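Local coordinates for protein putative aldo/keto reductase (Salmonella enterica subsp. enterica serovar Typhimurium, PDB 4R9O) that probably acts as an NADP-dependent oxidoreductase of the aldo/keto reductase family, built on a TIM barrel, whose physiological substrate is not established, at residues Ala55-Gly60 / Leu129-Asp134; Leu111-Ser116 / Asp123-Leu128; Phe158-Phe163 / Thr169-Arg174; Tyr102-Arg107 / Pro135-Asp140. One frame throughout, in Å; residues are numbered along the deposited sequence.

Contact 1: residues Ala55-Gly60 / Leu129-Asp134; sequences ADIYGG and LIHRPD
The rings of Tyr58 and His131 meet obliquely, their planes almost perpendicular at 87° and their centroids 5.8 Å apart. Ala55 CB covers one face of the phenol over its centre, while a water lies in the plane of the imidazole at its edge, 2.9 Å from His131 ND1. CE1 is the carbon of His131 around which 55-60 gathers: Ala55 CB stands 3.7 Å from His131 CE1, and Ile57 CD1 comes within 3.9 Å of the same atom. With CG anti to the backbone N (chi1 -155°), His131 reaches across from the end of its strand. The water also donates to Asp56 OD1 at 2.7 Å, so it links carboxylate and imidazole, which may favour one orientation of the ring. Tyr58 OH and His131 NE2 remain 3.8 Å apart; Lys86 bonds the hydroxyl, and Glu224 of a second subunit bonds NE2 and, weakly, Tyr58 OH. Tyr58 is the probable proton donor, and Tyr58, Lys86 and His131 match the Tyr, Lys and His of the aldo/keto reductase tetrad. The site lies at the C-terminal end of the barrel strands: Asp56 follows strand 51-53, His131 follows strand 125-130, and strand 82-90, which carries Lys86, runs between them.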
loop_
_atom_site.group_PDB
_atom_site.type_symbol
_atom_site.label_atom_id
_atom_site.label_comp_id
_atom_site.label_asym_id
_atom_site.label_seq_id
_atom_site.Cartn_x
_atom_site.Cartn_y
_atom_site.Cartn_z
ATOM N N ALA C 55 7.881 -12.360 -30.601
ATOM C CA ALA C 55 7.002 -11.182 -30.584
ATOM C C ALA C 55 7.496 -10.187 -31.617
ATOM O O ALA C 55 8.682 -10.156 -31.924
ATOM C CB ALA C 55 6.951 -10.531 -29.198
ATOM N N ASP C 56 6.601 -9.369 -32.148
ATOM C CA ASP C 56 7.030 -8.402 -33.154
ATOM C C ASP C 56 8.127 -7.468 -32.604
ATOM O O ASP C 56 9.108 -7.192 -33.292
ATOM C CB ASP C 56 5.832 -7.603 -33.692
ATOM C CG ASP C 56 5.083 -6.825 -32.606
ATOM O OD1 ASP C 56 5.192 -7.169 -31.404
ATOM O OD2 ASP C 56 4.367 -5.872 -32.981
ATOM N N ILE C 57 7.994 -7.031 -31.354
ATOM C CA ILE C 57 8.914 -6.030 -30.810
ATOM C C ILE C 57 10.305 -6.544 -30.383
ATOM O O ILE C 57 11.240 -5.745 -30.253
ATOM C CB ILE C 57 8.300 -5.326 -29.584
ATOM C CG1 ILE C 57 8.094 -6.328 -28.448
ATOM C CG2 ILE C 57 6.992 -4.625 -29.946
ATOM C CD1 ILE C 57 8.156 -5.687 -27.073
ATOM N N TYR C 58 10.450 -7.853 -30.161
ATOM C CA TYR C 58 11.683 -8.385 -29.555
ATOM C C TYR C 58 12.928 -7.990 -30.342
ATOM O O TYR C 58 12.926 -7.992 -31.578
ATOM C CB TYR C 58 11.627 -9.913 -29.435
ATOM C CG TYR C 58 10.678 -10.441 -28.374
ATOM C CD1 TYR C 58 10.251 -9.637 -27.319
ATOM C CD2 TYR C 58 10.193 -11.740 -28.444
ATOM C CE1 TYR C 58 9.373 -10.123 -26.355
ATOM C CE2 TYR C 58 9.329 -12.236 -27.491
ATOM C CZ TYR C 58 8.917 -11.427 -26.452
ATOM O OH TYR C 58 8.044 -11.943 -25.518
ATOM N N GLY C 59 13.977 -7.624 -29.612
ATOM C CA GLY C 59 15.257 -7.292 -30.201
ATOM C C GLY C 59 15.172 -6.063 -31.079
ATOM O O GLY C 59 15.910 -5.931 -32.054
ATOM N N GLY C 60 14.263 -5.157 -30.733
ATOM C CA GLY C 60 14.087 -3.945 -31.504
ATOM C C GLY C 60 13.507 -4.244 -32.872
ATOM O O GLY C 60 13.971 -3.706 -33.877
ATOM N N LEU C 129 -0.728 -13.870 -30.061
ATOM C CA LEU C 129 -1.141 -13.323 -28.771
ATOM C C LEU C 129 -1.257 -11.793 -28.789
ATOM O O LEU C 129 -0.504 -11.117 -29.476
ATOM C CB LEU C 129 -0.150 -13.726 -27.676
ATOM C CG LEU C 129 0.280 -15.183 -27.490
ATOM C CD1 LEU C 129 1.229 -15.282 -26.290
ATOM C CD2 LEU C 129 -0.925 -16.105 -27.320
ATOM N N ILE C 130 -2.209 -11.258 -28.031
ATOM C CA ILE C 130 -2.157 -9.861 -27.619
ATOM C C ILE C 130 -1.134 -9.767 -26.485
ATOM O O ILE C 130 -1.281 -10.410 -25.431
ATOM C CB ILE C 130 -3.535 -9.324 -27.137
ATOM C CG1 ILE C 130 -4.639 -9.673 -28.139
ATOM C CG2 ILE C 130 -3.472 -7.806 -26.905
ATOM C CD1 ILE C 130 -4.494 -8.942 -29.492
ATOM N N HIS C 131 -0.101 -8.965 -26.710
ATOM C CA HIS C 131 1.088 -8.960 -25.861
ATOM C C HIS C 131 0.805 -8.426 -24.459
ATOM O O HIS C 131 1.322 -8.939 -23.455
ATOM C CB HIS C 131 2.177 -8.123 -26.533
ATOM C CG HIS C 131 3.576 -8.482 -26.123
ATOM N ND1 HIS C 131 4.672 -8.182 -26.897
ATOM C CD2 HIS C 131 4.048 -9.107 -25.016
ATOM C CE1 HIS C 131 5.768 -8.612 -26.291
ATOM N NE2 HIS C 131 5.417 -9.173 -25.149
ATOM N N ARG C 132 -0.037 -7.403 -24.399
ATOM C CA ARG C 132 -0.350 -6.777 -23.125
ATOM C C ARG C 132 -1.771 -6.202 -23.152
ATOM O O ARG C 132 -2.270 -5.830 -24.218
ATOM C CB ARG C 132 0.691 -5.696 -22.794
ATOM C CG ARG C 132 1.287 -5.895 -21.386
ATOM C CD ARG C 132 2.724 -5.422 -21.194
ATOM N NE ARG C 132 3.604 -6.546 -20.868
ATOM C CZ ARG C 132 4.845 -6.706 -21.331
ATOM N NH1 ARG C 132 5.393 -5.787 -22.115
ATOM N NH2 ARG C 132 5.556 -7.772 -20.986
ATOM N N PRO C 133 -2.431 -6.152 -21.980
ATOM C CA PRO C 133 -3.754 -5.527 -21.934
ATOM C C PRO C 133 -3.648 -4.021 -22.163
ATOM O O PRO C 133 -2.848 -3.332 -21.536
ATOM C CB PRO C 133 -4.254 -5.849 -20.529
ATOM C CG PRO C 133 -3.035 -6.075 -19.723
ATOM C CD PRO C 133 -2.036 -6.702 -20.671
ATOM N N ASP C 134 -4.461 -3.540 -23.088
ATOM C CA ASP C 134 -4.452 -2.161 -23.525
ATOM C C ASP C 134 -5.732 -1.484 -23.026
ATOM O O ASP C 134 -6.821 -1.937 -23.345
ATOM C CB ASP C 134 -4.336 -2.152 -25.050
ATOM C CG ASP C 134 -4.552 -0.790 -25.675
ATOM O OD1 ASP C 134 -4.349 0.247 -25.010
ATOM O OD2 ASP C 134 -4.891 -0.777 -26.875
HETATM O O HOH W 1 3.807 -6.569 -29.187
#

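Contact 2: residues Leu111-Ser116 / Asp123-Leu128; sequences LSAEQS and DYLDML
Ala113 and Leu128 make the closest approach between 111-116 and 123-128, with Ala113 CB 4.0 Å from Leu128 CD2. The leucine extends its branch to the helix because CG lies anti to the backbone N (chi1 180°). Leu125 supplies the second point of packing: its CD1 sits 4.2 Å from Ala113 O, and both its methyls lie 4.3 Å from Ser116 CB, so it rests against one turn of the helix and touches both backbone and side chain. The small residues Ala113 and Ser116 let the two leucines come up to the helix. The polar end of Ser116 is buried, yet satisfied by Glu64, which bonds OG. Leu149 of helix 139-151 packs on both Ala113 and Leu128, and Thr85 and Val155 of the flanking strands touch both leucines. The other side of the helix is looser: Leu111 and Gln115 are exposed there, and Glu114 points away from the strand. Asp123 likewise lies at the surface, while Asp126 is buried in a salt bridge to Arg78. Helix 106-119, packing its inner side on strand 125-130, which follows it, is part of the apolar layer between the strands and surrounding helices of a TIM barrel.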
loop_
_atom_site.group_PDB
_atom_site.type_symbol
_atom_site.label_atom_id
_atom_site.label_comp_id
_atom_site.label_asym_id
_atom_site.label_seq_id
_atom_site.Cartn_x
_atom_site.Cartn_y
_atom_site.Cartn_z
ATOM N N LEU C 111 -1.929 -6.304 -39.838
ATOM C CA LEU C 111 -0.669 -5.956 -40.484
ATOM C C LEU C 111 0.525 -6.517 -39.708
ATOM O O LEU C 111 1.512 -6.927 -40.309
ATOM C CB LEU C 111 -0.541 -4.444 -40.647
ATOM C CG LEU C 111 -1.518 -3.795 -41.645
ATOM C CD1 LEU C 111 -1.264 -2.295 -41.767
ATOM C CD2 LEU C 111 -1.501 -4.472 -43.020
ATOM N N SER C 112 0.429 -6.549 -38.381
ATOM C CA SER C 112 1.489 -7.149 -37.559
ATOM C C SER C 112 1.671 -8.642 -37.826
ATOM O O SER C 112 2.793 -9.120 -37.986
ATOM C CB SER C 112 1.200 -6.938 -36.078
ATOM O OG SER C 112 1.251 -5.562 -35.763
ATOM N N ALA C 113 0.561 -9.374 -37.861
ATOM C CA ALA C 113 0.590 -10.804 -38.147
ATOM C C ALA C 113 1.168 -11.079 -39.528
ATOM O O ALA C 113 1.919 -12.035 -39.719
ATOM C CB ALA C 113 -0.803 -11.396 -38.036
ATOM N N GLU C 114 0.813 -10.238 -40.491
ATOM C CA GLU C 114 1.301 -10.411 -41.852
ATOM C C GLU C 114 2.793 -10.096 -41.949
ATOM O O GLU C 114 3.529 -10.793 -42.649
ATOM C CB GLU C 114 0.479 -9.553 -42.817
ATOM C CG GLU C 114 -0.712 -10.333 -43.372
ATOM C CD GLU C 114 -1.811 -9.465 -43.944
ATOM O OE1 GLU C 114 -1.637 -8.226 -44.007
ATOM O OE2 GLU C 114 -2.854 -10.036 -44.337
ATOM N N GLN C 115 3.253 -9.079 -41.226
ATOM C CA GLN C 115 4.695 -8.828 -41.151
ATOM C C GLN C 115 5.418 -10.008 -40.484
ATOM O O GLN C 115 6.518 -10.385 -40.899
ATOM C CB GLN C 115 4.998 -7.531 -40.393
ATOM C CG GLN C 115 5.114 -6.308 -41.280
ATOM C CD GLN C 115 6.109 -6.503 -42.416
ATOM O OE1 GLN C 115 7.265 -6.863 -42.193
ATOM N NE2 GLN C 115 5.654 -6.280 -43.643
ATOM N N SER C 116 4.793 -10.585 -39.460
ATOM C CA SER C 116 5.350 -11.746 -38.776
ATOM C C SER C 116 5.551 -12.894 -39.757
ATOM O O SER C 116 6.625 -13.496 -39.803
ATOM C CB SER C 116 4.451 -12.191 -37.616
ATOM O OG SER C 116 4.527 -11.273 -36.537
ATOM N N ASP C 123 4.010 -19.296 -44.003
ATOM C CA ASP C 123 2.690 -18.848 -44.437
ATOM C C ASP C 123 1.611 -18.998 -43.377
ATOM O O ASP C 123 0.462 -18.658 -43.632
ATOM C CB ASP C 123 2.250 -19.584 -45.702
ATOM C CG ASP C 123 2.247 -21.087 -45.539
ATOM O OD1 ASP C 123 1.886 -21.778 -46.516
ATOM O OD2 ASP C 123 2.614 -21.583 -44.452
ATOM N N TYR C 124 1.966 -19.509 -42.196
ATOM C CA TYR C 124 1.005 -19.547 -41.092
ATOM C C TYR C 124 1.692 -19.468 -39.734
ATOM O O TYR C 124 2.849 -19.876 -39.584
ATOM C CB TYR C 124 0.135 -20.809 -41.163
ATOM C CG TYR C 124 0.833 -22.069 -40.692
ATOM C CD1 TYR C 124 0.671 -22.536 -39.391
ATOM C CD2 TYR C 124 1.661 -22.787 -41.549
ATOM C CE1 TYR C 124 1.320 -23.686 -38.961
ATOM C CE2 TYR C 124 2.308 -23.930 -41.128
ATOM C CZ TYR C 124 2.135 -24.378 -39.835
ATOM O OH TYR C 124 2.784 -25.519 -39.424
ATOM N N LEU C 125 0.962 -18.929 -38.759
ATOM C CA LEU C 125 1.378 -18.917 -37.362
ATOM C C LEU C 125 0.502 -19.894 -36.610
ATOM O O LEU C 125 -0.693 -19.988 -36.885
ATOM C CB LEU C 125 1.251 -17.520 -36.736
ATOM C CG LEU C 125 1.827 -16.306 -37.475
ATOM C CD1 LEU C 125 1.331 -15.011 -36.828
ATOM C CD2 LEU C 125 3.350 -16.329 -37.523
ATOM N N ASP C 126 1.088 -20.614 -35.660
ATOM C CA ASP C 126 0.328 -21.555 -34.849
ATOM C C ASP C 126 -0.513 -20.821 -33.825
ATOM O O ASP C 126 -1.647 -21.201 -33.567
ATOM C CB ASP C 126 1.252 -22.553 -34.160
ATOM C CG ASP C 126 1.976 -23.450 -35.160
ATOM O OD1 ASP C 126 1.444 -24.530 -35.484
ATOM O OD2 ASP C 126 3.067 -23.063 -35.626
ATOM N N MET C 127 0.042 -19.764 -33.249
ATOM C CA MET C 127 -0.712 -18.940 -32.319
ATOM C C MET C 127 -0.264 -17.476 -32.321
ATOM O O MET C 127 0.922 -17.169 -32.406
ATOM C CB MET C 127 -0.622 -19.527 -30.896
ATOM C CG MET C 127 -1.423 -18.745 -29.849
ATOM S SD MET C 127 -1.784 -19.701 -28.348
ATOM C CE MET C 127 -0.153 -19.872 -27.623
ATOM N N LEU C 128 -1.239 -16.574 -32.239
ATOM C CA LEU C 128 -0.968 -15.146 -32.118
ATOM C C LEU C 128 -1.540 -14.624 -30.799
ATOM O O LEU C 128 -2.694 -14.909 -30.459
ATOM C CB LEU C 128 -1.563 -14.383 -33.304
ATOM C CG LEU C 128 -1.375 -12.860 -33.323
ATOM C CD1 LEU C 128 0.091 -12.454 -33.531
ATOM C CD2 LEU C 128 -2.251 -12.227 -34.379
#

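Contact 3: residues Phe158-Phe163 / Thr169-Arg174; sequences FGVSNF and TLLQSR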
loop_
_atom_site.group_PDB
_atom_site.type_symbol
_atom_site.label_atom_id
_atom_site.label_comp_id
_atom_site.label_asym_id
_atom_site.label_seq_id
_atom_site.Cartn_x
_atom_site.Cartn_y
_atom_site.Cartn_z
ATOM N N PHE C 158 -5.368 -18.505 -30.987
ATOM C CA PHE C 158 -5.226 -17.158 -30.448
ATOM C C PHE C 158 -5.175 -17.187 -28.926
ATOM O O PHE C 158 -5.777 -18.050 -28.295
ATOM C CB PHE C 158 -6.382 -16.259 -30.918
ATOM C CG PHE C 158 -6.489 -16.151 -32.419
ATOM C CD1 PHE C 158 -5.784 -15.188 -33.108
ATOM C CD2 PHE C 158 -7.308 -17.016 -33.135
ATOM C CE1 PHE C 158 -5.872 -15.086 -34.492
ATOM C CE2 PHE C 158 -7.408 -16.923 -34.517
ATOM C CZ PHE C 158 -6.679 -15.959 -35.199
ATOM N N GLY C 159 -4.458 -16.228 -28.348
ATOM C CA GLY C 159 -4.369 -16.125 -26.907
ATOM C C GLY C 159 -3.989 -14.723 -26.505
ATOM O O GLY C 159 -3.965 -13.816 -27.334
ATOM N N VAL C 160 -3.691 -14.553 -25.225
ATOM C CA VAL C 160 -3.291 -13.267 -24.683
ATOM C C VAL C 160 -2.097 -13.439 -23.768
ATOM O O VAL C 160 -1.667 -14.571 -23.488
ATOM C CB VAL C 160 -4.430 -12.594 -23.883
ATOM C CG1 VAL C 160 -5.630 -12.338 -24.777
ATOM C CG2 VAL C 160 -4.813 -13.468 -22.677
ATOM N N SER C 161 -1.575 -12.310 -23.296
ATOM C CA SER C 161 -0.443 -12.290 -22.386
ATOM C C SER C 161 -0.643 -11.173 -21.361
ATOM O O SER C 161 -1.004 -10.049 -21.727
ATOM C CB SER C 161 0.867 -12.103 -23.159
ATOM O OG SER C 161 1.983 -12.048 -22.284
ATOM N N ASN C 162 -0.465 -11.522 -20.084
ATOM C CA ASN C 162 -0.497 -10.592 -18.952
ATOM C C ASN C 162 -1.860 -9.958 -18.705
ATOM O O ASN C 162 -1.935 -8.860 -18.164
ATOM C CB ASN C 162 0.547 -9.496 -19.138
ATOM C CG ASN C 162 1.916 -10.058 -19.451
ATOM O OD1 ASN C 162 2.458 -10.833 -18.675
ATOM N ND2 ASN C 162 2.469 -9.694 -20.610
ATOM N N PHE C 163 -2.919 -10.664 -19.090
ATOM C CA PHE C 163 -4.299 -10.220 -18.865
ATOM C C PHE C 163 -4.796 -10.551 -17.459
ATOM O O PHE C 163 -4.467 -11.603 -16.895
ATOM C CB PHE C 163 -5.247 -10.861 -19.902
ATOM C CG PHE C 163 -5.334 -10.108 -21.216
ATOM C CD1 PHE C 163 -6.552 -9.924 -21.843
ATOM C CD2 PHE C 163 -4.196 -9.602 -21.826
ATOM C CE1 PHE C 163 -6.645 -9.232 -23.055
ATOM C CE2 PHE C 163 -4.283 -8.910 -23.032
ATOM C CZ PHE C 163 -5.511 -8.731 -23.648
ATOM N N THR C 169 -11.887 -12.370 -19.842
ATOM C CA THR C 169 -13.283 -12.677 -20.087
ATOM C C THR C 169 -13.906 -11.735 -21.117
ATOM O O THR C 169 -14.712 -12.145 -21.950
ATOM C CB THR C 169 -14.067 -12.615 -18.781
ATOM O OG1 THR C 169 -13.568 -13.647 -17.924
ATOM C CG2 THR C 169 -15.547 -12.829 -19.031
ATOM N N LEU C 170 -13.524 -10.470 -21.050
ATOM C CA LEU C 170 -13.962 -9.488 -22.032
ATOM C C LEU C 170 -13.635 -9.945 -23.457
ATOM O O LEU C 170 -14.516 -9.995 -24.320
ATOM C CB LEU C 170 -13.307 -8.132 -21.750
ATOM C CG LEU C 170 -13.411 -7.097 -22.883
ATOM C CD1 LEU C 170 -14.890 -6.824 -23.245
ATOM C CD2 LEU C 170 -12.692 -5.810 -22.496
ATOM N N LEU C 171 -12.369 -10.279 -23.703
ATOM C CA LEU C 171 -11.973 -10.643 -25.055
ATOM C C LEU C 171 -12.645 -11.945 -25.437
ATOM O O LEU C 171 -13.164 -12.068 -26.541
ATOM C CB LEU C 171 -10.451 -10.752 -25.185
ATOM C CG LEU C 171 -9.904 -11.025 -26.589
ATOM C CD1 LEU C 171 -10.485 -10.080 -27.647
ATOM C CD2 LEU C 171 -8.385 -10.923 -26.588
ATOM N N GLN C 172 -12.668 -12.904 -24.510
ATOM C CA GLN C 172 -13.237 -14.218 -24.804
ATOM C C GLN C 172 -14.696 -14.128 -25.239
ATOM O O GLN C 172 -15.131 -14.880 -26.121
ATOM C CB GLN C 172 -13.126 -15.148 -23.588
ATOM C CG GLN C 172 -13.674 -16.554 -23.838
ATOM C CD GLN C 172 -12.884 -17.315 -24.914
ATOM O OE1 GLN C 172 -11.871 -17.944 -24.622
ATOM N NE2 GLN C 172 -13.363 -17.274 -26.152
ATOM N N SER C 173 -15.445 -13.207 -24.625
ATOM C CA SER C 173 -16.874 -13.058 -24.925
ATOM C C SER C 173 -17.132 -12.804 -26.407
ATOM O O SER C 173 -18.187 -13.162 -26.920
ATOM C CB SER C 173 -17.500 -11.929 -24.090
ATOM O OG SER C 173 -16.956 -10.656 -24.402
ATOM N N ARG C 174 -16.156 -12.224 -27.098
ATOM C CA ARG C 174 -16.337 -11.849 -28.493
ATOM C C ARG C 174 -15.923 -12.950 -29.470
ATOM O O ARG C 174 -16.201 -12.852 -30.662
ATOM C CB ARG C 174 -15.551 -10.579 -28.805
ATOM C CG ARG C 174 -15.801 -9.406 -27.836
ATOM C CD ARG C 174 -17.269 -9.080 -27.757
ATOM N NE ARG C 174 -17.530 -7.724 -27.273
ATOM C CZ ARG C 174 -18.245 -7.440 -26.190
ATOM N NH1 ARG C 174 -18.769 -8.419 -25.463
ATOM N NH2 ARG C 174 -18.447 -6.178 -25.840
#
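Leu171 places CG anti to its backbone N (chi1 -175°) and thereby sends CD2 from the helix toward the strand, where Val160, with CG1 anti to its own carbonyl carbon (chi1 -61°), offers that methyl in return. Leu171 CD2 and Val160 CG1 meet at 3.6 Å, the two side chains running antiparallel alongside each other. The same leucine methyl reaches the Phe163 ring more loosely, with Leu171 CD2 4.3 Å from Phe163 CE1. Val160 also supports the phenyl group from within its own segment: Val160 CB lies over the centre of one ring face, 3.6 Å above the plane. Strand 155-161, helix 165-173 and strand 182-185 make up a beta-alpha-beta unit of the TIM barrel, and this apolar contact fastens its helix to the outer side of its first strand. Where the strand runs out, Ser161 and Asn162 probably bind NADP; Ser161 OG bonds to Gln183 O and Asn162 ND2 to His131 O, which probably helps to fix both side chains. Arg174 forms a salt bridge with Asp140 and bonds backbone oxygens of Gln203 and Gln204 of a third subunit.

Contact 4: residues Tyr102-Arg107 / Pro135-Asp140; sequences YITDRR and PLMDAD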
loop_
_atom_site.group_PDB
_atom_site.type_symbol
_atom_site.label_atom_id
_atom_site.label_comp_id
_atom_site.label_asym_id
_atom_site.label_seq_id
_atom_site.Cartn_x
_atom_site.Cartn_y
_atom_site.Cartn_z
ATOM N N TYR C 102 0.587 1.255 -26.576
ATOM C CA TYR C 102 -0.096 0.062 -27.054
ATOM C C TYR C 102 -0.897 0.370 -28.296
ATOM O O TYR C 102 -1.434 1.468 -28.436
ATOM C CB TYR C 102 -1.030 -0.497 -25.980
ATOM C CG TYR C 102 -0.358 -0.882 -24.693
ATOM C CD1 TYR C 102 0.787 -1.674 -24.688
ATOM C CD2 TYR C 102 -0.870 -0.458 -23.478
ATOM C CE1 TYR C 102 1.392 -2.027 -23.495
ATOM C CE2 TYR C 102 -0.276 -0.806 -22.291
ATOM C CZ TYR C 102 0.849 -1.588 -22.299
ATOM O OH TYR C 102 1.434 -1.914 -21.098
ATOM N N ILE C 103 -0.962 -0.597 -29.208
ATOM C CA ILE C 103 -1.800 -0.482 -30.391
ATOM C C ILE C 103 -2.516 -1.808 -30.583
ATOM O O ILE C 103 -1.881 -2.821 -30.883
ATOM C CB ILE C 103 -0.986 -0.138 -31.677
ATOM C CG1 ILE C 103 -0.098 1.101 -31.483
ATOM C CG2 ILE C 103 -1.929 0.069 -32.867
ATOM C CD1 ILE C 103 0.850 1.370 -32.685
ATOM N N THR C 104 -3.833 -1.811 -30.391
ATOM C CA THR C 104 -4.599 -3.035 -30.548
ATOM C C THR C 104 -5.772 -2.876 -31.508
ATOM O O THR C 104 -6.744 -3.626 -31.438
ATOM C CB THR C 104 -5.120 -3.556 -29.185
ATOM O OG1 THR C 104 -5.835 -2.514 -28.496
ATOM C CG2 THR C 104 -3.960 -4.034 -28.323
ATOM N N ASP C 105 -5.676 -1.903 -32.407
ATOM C CA ASP C 105 -6.679 -1.724 -33.444
ATOM C C ASP C 105 -6.656 -2.890 -34.439
ATOM O O ASP C 105 -5.644 -3.581 -34.587
ATOM C CB ASP C 105 -6.456 -0.389 -34.166
ATOM C CG ASP C 105 -6.437 0.801 -33.201
ATOM O OD1 ASP C 105 -7.351 0.899 -32.350
ATOM O OD2 ASP C 105 -5.498 1.627 -33.275
ATOM N N ARG C 106 -7.782 -3.095 -35.115
ATOM C CA ARG C 106 -7.960 -4.190 -36.063
ATOM C C ARG C 106 -6.894 -4.245 -37.175
ATOM O O ARG C 106 -6.336 -5.309 -37.456
ATOM C CB ARG C 106 -9.346 -4.087 -36.702
ATOM C CG ARG C 106 -9.734 -5.267 -37.588
ATOM C CD ARG C 106 -10.753 -4.847 -38.647
ATOM N NE ARG C 106 -10.102 -4.121 -39.735
ATOM C CZ ARG C 106 -9.808 -4.648 -40.924
ATOM N NH1 ARG C 106 -10.128 -5.909 -41.200
ATOM N NH2 ARG C 106 -9.206 -3.905 -41.845
ATOM N N ARG C 107 -6.615 -3.114 -37.816
ATOM C CA ARG C 107 -5.727 -3.155 -38.970
ATOM C C ARG C 107 -4.266 -3.370 -38.533
ATOM O O ARG C 107 -3.512 -4.084 -39.201
ATOM C CB ARG C 107 -5.874 -1.890 -39.829
ATOM C CG ARG C 107 -4.923 -1.886 -41.025
ATOM C CD ARG C 107 -5.125 -0.731 -42.013
ATOM N NE ARG C 107 -3.840 -0.297 -42.572
ATOM C CZ ARG C 107 -3.555 -0.247 -43.870
ATOM N NH1 ARG C 107 -2.353 0.156 -44.275
ATOM N NH2 ARG C 107 -4.462 -0.615 -44.766
ATOM N N PRO C 135 -5.609 -0.420 -22.216
ATOM C CA PRO C 135 -6.818 0.268 -21.740
ATOM C C PRO C 135 -7.709 0.715 -22.902
ATOM O O PRO C 135 -8.916 0.856 -22.717
ATOM C CB PRO C 135 -6.263 1.480 -20.988
ATOM C CG PRO C 135 -4.909 1.696 -21.595
ATOM C CD PRO C 135 -4.392 0.313 -21.834
ATOM N N LEU C 136 -7.117 0.911 -24.083
ATOM C CA LEU C 136 -7.880 1.267 -25.273
ATOM C C LEU C 136 -8.367 0.042 -26.063
ATOM O O LEU C 136 -8.925 0.184 -27.156
ATOM C CB LEU C 136 -7.042 2.168 -26.194
ATOM C CG LEU C 136 -6.839 3.605 -25.682
ATOM C CD1 LEU C 136 -6.141 4.458 -26.727
ATOM C CD2 LEU C 136 -8.176 4.229 -25.248
ATOM N N MET C 137 -8.161 -1.156 -25.525
ATOM C CA MET C 137 -8.591 -2.357 -26.229
ATOM C C MET C 137 -10.103 -2.420 -26.442
ATOM O O MET C 137 -10.891 -2.431 -25.491
ATOM C CB MET C 137 -8.153 -3.631 -25.495
ATOM C CG MET C 137 -8.586 -4.876 -26.254
ATOM S SD MET C 137 -8.200 -6.464 -25.504
ATOM C CE MET C 137 -9.489 -6.621 -24.267
ATOM N N ASP C 138 -10.483 -2.484 -27.712
ATOM C CA ASP C 138 -11.855 -2.695 -28.131
ATOM C C ASP C 138 -11.973 -4.149 -28.581
ATOM O O ASP C 138 -11.464 -4.527 -29.637
ATOM C CB ASP C 138 -12.220 -1.708 -29.260
ATOM C CG ASP C 138 -13.672 -1.819 -29.708
ATOM O OD1 ASP C 138 -14.213 -2.938 -29.801
ATOM O OD2 ASP C 138 -14.274 -0.767 -29.999
ATOM N N ALA C 139 -12.633 -4.967 -27.770
ATOM C CA ALA C 139 -12.633 -6.415 -27.976
ATOM C C ALA C 139 -13.275 -6.830 -29.308
ATOM O O ALA C 139 -12.865 -7.828 -29.903
ATOM C CB ALA C 139 -13.333 -7.105 -26.809
ATOM N N ASP C 140 -14.269 -6.062 -29.764
ATOM C CA ASP C 140 -14.911 -6.282 -31.067
ATOM C C ASP C 140 -13.907 -6.155 -32.205
ATOM O O ASP C 140 -13.961 -6.889 -33.185
ATOM C CB ASP C 140 -16.041 -5.275 -31.318
ATOM C CG ASP C 140 -17.309 -5.585 -30.541
ATOM O OD1 ASP C 140 -17.427 -6.690 -29.965
ATOM O OD2 ASP C 140 -18.202 -4.705 -30.527
HETATM O O HOH W 2 -8.892 -2.286 -29.819
#
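Two loops, each leading into a helix, run close together here, with the CA atoms of Thr104 and Met137 5.9 Å apart. Thr104 carries the centre of the contact through its hydroxyl: OG1, held between the backbone N and the carbonyl carbon at chi1 53°, lies 3.6 Å from Met137 CA and 4.0 Å from Met137 CB. Its polar partner is Asp134, whose OD2 is hydrogen-bonded to this hydroxyl. A water ties the two backbones, donating to Thr104 O at 3.0 Å and accepting from Asp138 N at 2.6 Å. Farther back, the Tyr102 side chain crosses the proline ring at about a right angle, and Tyr102 CD2 is 4.0 Å from Pro135 CD. Met137 extends from CA through chi2 and then bends at chi3 (79°), its end turning from Thr104 to pack on Phe163 and Leu170. Asp138 is the N-cap of the second helix, and OD1 accepts a weak capping bond from Asp140 N at 3.1 Å. A third subunit presses on this region, Arg285 pairing with Asp105 and Arg206 with Asp140. The contact thus joins the end of strand 101-102 and the loop before helix 106-119 to the loop before helix 139-151, its neighbour outside the barrel.

From the N terminus, the chain first reaches 55-60, which opens the long loop that contact 1 closes at 129-134. Contact 4 opens within it, at 102-107, and closes beyond it at 135-140, so these two cross; they touch where 129-134 runs into 135-140. Contact 2 (111-116 with 123-128) lies wholly inside both loops, pairing helix 106-119 with the strand that follows. Contact 3 comes later, in series, packing strand 155-161 against helix 165-173. Strands 125-130 and 155-161 are neighbours in the barrel, which brings contacts 1 and 2 beside contact 3. Contacts 3 and 4 adjoin through helices 165-173 and 139-151, where Leu170 packs on Ala139, and both also face the third subunit.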